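Side-chain contact in peptide chain release factor subunit 1 (Aeropyrum pernix, PDB 3AGK), which probably directs the termination of translation at the stop codons UAA, UAG and UGA as one subunit of a heterodimer with a GTP-binding partner: residues A153-L158 with G203-N208. Sequence-based numbering, arbitrary orientation.
Sequences ATIGLL and GEEASN
Ile155 reaches from the strand to the helix with one methyl, CD1, and its contact with Glu205 and Ala206 illustrates how a single branched side chain can join a sheet to the helix covering it. From CB, which points toward the helix, the chain divides. CG2 takes the position anti to the backbone N and leaves the reaching to the other branch. CG1 is anti to the carbonyl carbon instead (chi1 -55°), and a nearly extended second torsion (chi2 167°) sends CD1 straight on to the helix surface. There CD1 settles on the backbone beside two successive side chains. CD1 of Ile155 lies 3.4 Å from Ala206 N, a van der Waals contact with the peptide nitrogen, and also rests on Ala206 CA. CB of Ala206 lies 3.9 Å from CD1 of Ile155. The aliphatic part of Glu205 meets the methyl on another side, its CG lying 3.7 Å from CD1 of Ile155; the Glu205 side chain also touches Lys167 on the neighbouring strand. With only a methyl on Ala206, the approach is close, consistent with the 6.4 Å between the CA atoms of Ile155 and Ala206. Ile155 also touches Leu209 one turn further on, while Ala206 leans on Ile146 of strand 142-149. No hydrogen bond crosses the interface: this is apolar alpha/beta packing, helix 188-215 lying against the mixed sheet of eRF1 domain 2.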
ATOM      1  N   ALA A 153     -13.102 -10.899 -15.566  1.00 45.78           N
ATOM      2  CA  ALA A 153     -13.138 -10.272 -14.252  1.00 43.16           C
ATOM      3  C   ALA A 153     -11.855  -9.511 -13.934  1.00 47.88           C
ATOM      4  O   ALA A 153     -10.804  -9.814 -14.473  1.00 43.58           O
ATOM      5  CB  ALA A 153     -13.415 -11.308 -13.176  1.00 34.86           C
ATOM      6  N   THR A 154     -11.966  -8.509 -13.061  1.00 48.91           N
ATOM      7  CA  THR A 154     -10.817  -7.775 -12.542  1.00 44.12           C
ATOM      8  C   THR A 154     -10.921  -7.699 -11.020  1.00 41.03           C
ATOM      9  O   THR A 154     -11.980  -7.363 -10.474  1.00 42.59           O
ATOM     10  CB  THR A 154     -10.762  -6.327 -13.113  1.00 45.64           C
ATOM     11  OG1 THR A 154     -10.671  -6.374 -14.542  1.00 42.23           O
ATOM     12  CG2 THR A 154      -9.560  -5.528 -12.539  1.00 37.00           C
ATOM     13  N   ILE A 155      -9.833  -8.018 -10.330  1.00 40.24           N
ATOM     14  CA  ILE A 155      -9.769  -7.822  -8.890  1.00 40.56           C
ATOM     15  C   ILE A 155      -8.776  -6.683  -8.583  1.00 44.84           C
ATOM     16  O   ILE A 155      -7.640  -6.690  -9.063  1.00 40.74           O
ATOM     17  CB  ILE A 155      -9.421  -9.131  -8.162  1.00 45.02           C
ATOM     18  CG1 ILE A 155     -10.425 -10.205  -8.579  1.00 44.36           C
ATOM     19  CG2 ILE A 155      -9.430  -8.940  -6.627  1.00 37.19           C
ATOM     20  CD1 ILE A 155     -10.029 -11.593  -8.199  1.00 44.10           C
ATOM     21  N   GLY A 156      -9.229  -5.680  -7.826  1.00 42.46           N
ATOM     22  CA  GLY A 156      -8.402  -4.520  -7.543  1.00 41.40           C
ATOM     23  C   GLY A 156      -8.374  -4.170  -6.068  1.00 45.66           C
ATOM     24  O   GLY A 156      -9.097  -4.759  -5.261  1.00 36.57           O
ATOM     25  N   LEU A 157      -7.544  -3.196  -5.720  1.00 39.83           N
ATOM     26  CA  LEU A 157      -7.381  -2.798  -4.339  1.00 40.20           C
ATOM     27  C   LEU A 157      -7.182  -1.289  -4.238  1.00 42.88           C
ATOM     28  O   LEU A 157      -6.338  -0.721  -4.933  1.00 40.90           O
ATOM     29  CB  LEU A 157      -6.182  -3.523  -3.733  1.00 38.85           C
ATOM     30  CG  LEU A 157      -6.016  -3.276  -2.233  1.00 45.40           C
ATOM     31  CD1 LEU A 157      -7.217  -3.801  -1.456  1.00 43.39           C
ATOM     32  CD2 LEU A 157      -4.730  -3.911  -1.747  1.00 47.48           C
ATOM     33  N   LEU A 158      -7.975  -0.642  -3.387  1.00 44.82           N
ATOM     34  CA  LEU A 158      -7.823   0.795  -3.141  1.00 40.08           C
ATOM     35  C   LEU A 158      -7.385   1.069  -1.712  1.00 46.18           C
ATOM     36  O   LEU A 158      -8.009   0.575  -0.765  1.00 43.88           O
ATOM     37  CB  LEU A 158      -9.135   1.530  -3.401  1.00 34.03           C
ATOM     38  CG  LEU A 158      -9.112   3.040  -3.134  1.00 41.38           C
ATOM     39  CD1 LEU A 158      -8.320   3.740  -4.244  1.00 42.75           C
ATOM     40  CD2 LEU A 158     -10.539   3.598  -3.012  1.00 37.09           C
ATOM     41  N   GLY A 203     -14.441 -16.082  -7.596  1.00 39.17           N
ATOM     42  CA  GLY A 203     -14.682 -16.142  -6.164  1.00 35.17           C
ATOM     43  C   GLY A 203     -13.475 -16.591  -5.367  1.00 43.98           C
ATOM     44  O   GLY A 203     -13.095 -15.952  -4.380  1.00 48.62           O
ATOM     45  N   GLU A 204     -12.870 -17.702  -5.794  1.00 43.17           N
ATOM     46  CA  GLU A 204     -11.647 -18.202  -5.167  1.00 44.36           C
ATOM     47  C   GLU A 204     -10.464 -17.238  -5.268  1.00 49.80           C
ATOM     48  O   GLU A 204      -9.758 -16.993  -4.288  1.00 57.07           O
ATOM     49  CB  GLU A 204     -11.254 -19.543  -5.781  1.00 41.20           C
ATOM     50  CG  GLU A 204     -12.044 -20.709  -5.233  1.00 58.47           C
ATOM     51  CD  GLU A 204     -11.776 -21.991  -6.010  1.00 66.40           C
ATOM     52  OE1 GLU A 204     -10.781 -22.010  -6.770  1.00 59.17           O
ATOM     53  OE2 GLU A 204     -12.570 -22.952  -5.869  1.00 70.55           O
ATOM     54  N   GLU A 205     -10.238 -16.717  -6.466  1.00 42.76           N
ATOM     55  CA  GLU A 205      -9.190 -15.745  -6.679  1.00 52.01           C
ATOM     56  C   GLU A 205      -9.385 -14.520  -5.755  1.00 49.25           C
ATOM     57  O   GLU A 205      -8.472 -14.133  -5.031  1.00 49.05           O
ATOM     58  CB  GLU A 205      -9.185 -15.315  -8.140  1.00 57.95           C
ATOM     59  CG  GLU A 205      -7.931 -14.614  -8.533  1.00 71.97           C
ATOM     60  CD  GLU A 205      -6.714 -15.492  -8.331  1.00 83.21           C
ATOM     61  OE1 GLU A 205      -6.023 -15.322  -7.298  1.00 80.71           O
ATOM     62  OE2 GLU A 205      -6.463 -16.361  -9.200  1.00 85.54           O
ATOM     63  N   ALA A 206     -10.584 -13.939  -5.770  1.00 39.94           N
ATOM     64  CA  ALA A 206     -10.890 -12.783  -4.926  1.00 42.09           C
ATOM     65  C   ALA A 206     -10.637 -13.101  -3.456  1.00 43.60           C
ATOM     66  O   ALA A 206      -9.955 -12.354  -2.755  1.00 45.69           O
ATOM     67  CB  ALA A 206     -12.333 -12.339  -5.132  1.00 40.45           C
ATOM     68  N   SER A 207     -11.187 -14.222  -3.000  1.00 44.57           N
ATOM     69  CA  SER A 207     -11.017 -14.649  -1.614  1.00 48.74           C
ATOM     70  C   SER A 207      -9.551 -14.849  -1.193  1.00 52.84           C
ATOM     71  O   SER A 207      -9.150 -14.441  -0.089  1.00 50.48           O
ATOM     72  CB  SER A 207     -11.846 -15.909  -1.333  1.00 54.90           C
ATOM     73  OG  SER A 207     -13.240 -15.654  -1.492  1.00 59.92           O
ATOM     74  N   ASN A 208      -8.748 -15.474  -2.054  1.00 45.23           N
ATOM     75  CA  ASN A 208      -7.331 -15.637  -1.746  1.00 44.50           C
ATOM     76  C   ASN A 208      -6.619 -14.293  -1.593  1.00 47.37           C
ATOM     77  O   ASN A 208      -5.716 -14.144  -0.765  1.00 50.52           O
ATOM     78  CB  ASN A 208      -6.632 -16.466  -2.816  1.00 46.56           C
ATOM     79  CG  ASN A 208      -7.015 -17.935  -2.757  1.00 59.30           C
ATOM     80  OD1 ASN A 208      -6.798 -18.666  -3.715  1.00 64.74           O
ATOM     81  ND2 ASN A 208      -7.594 -18.370  -1.630  1.00 53.93           N
TER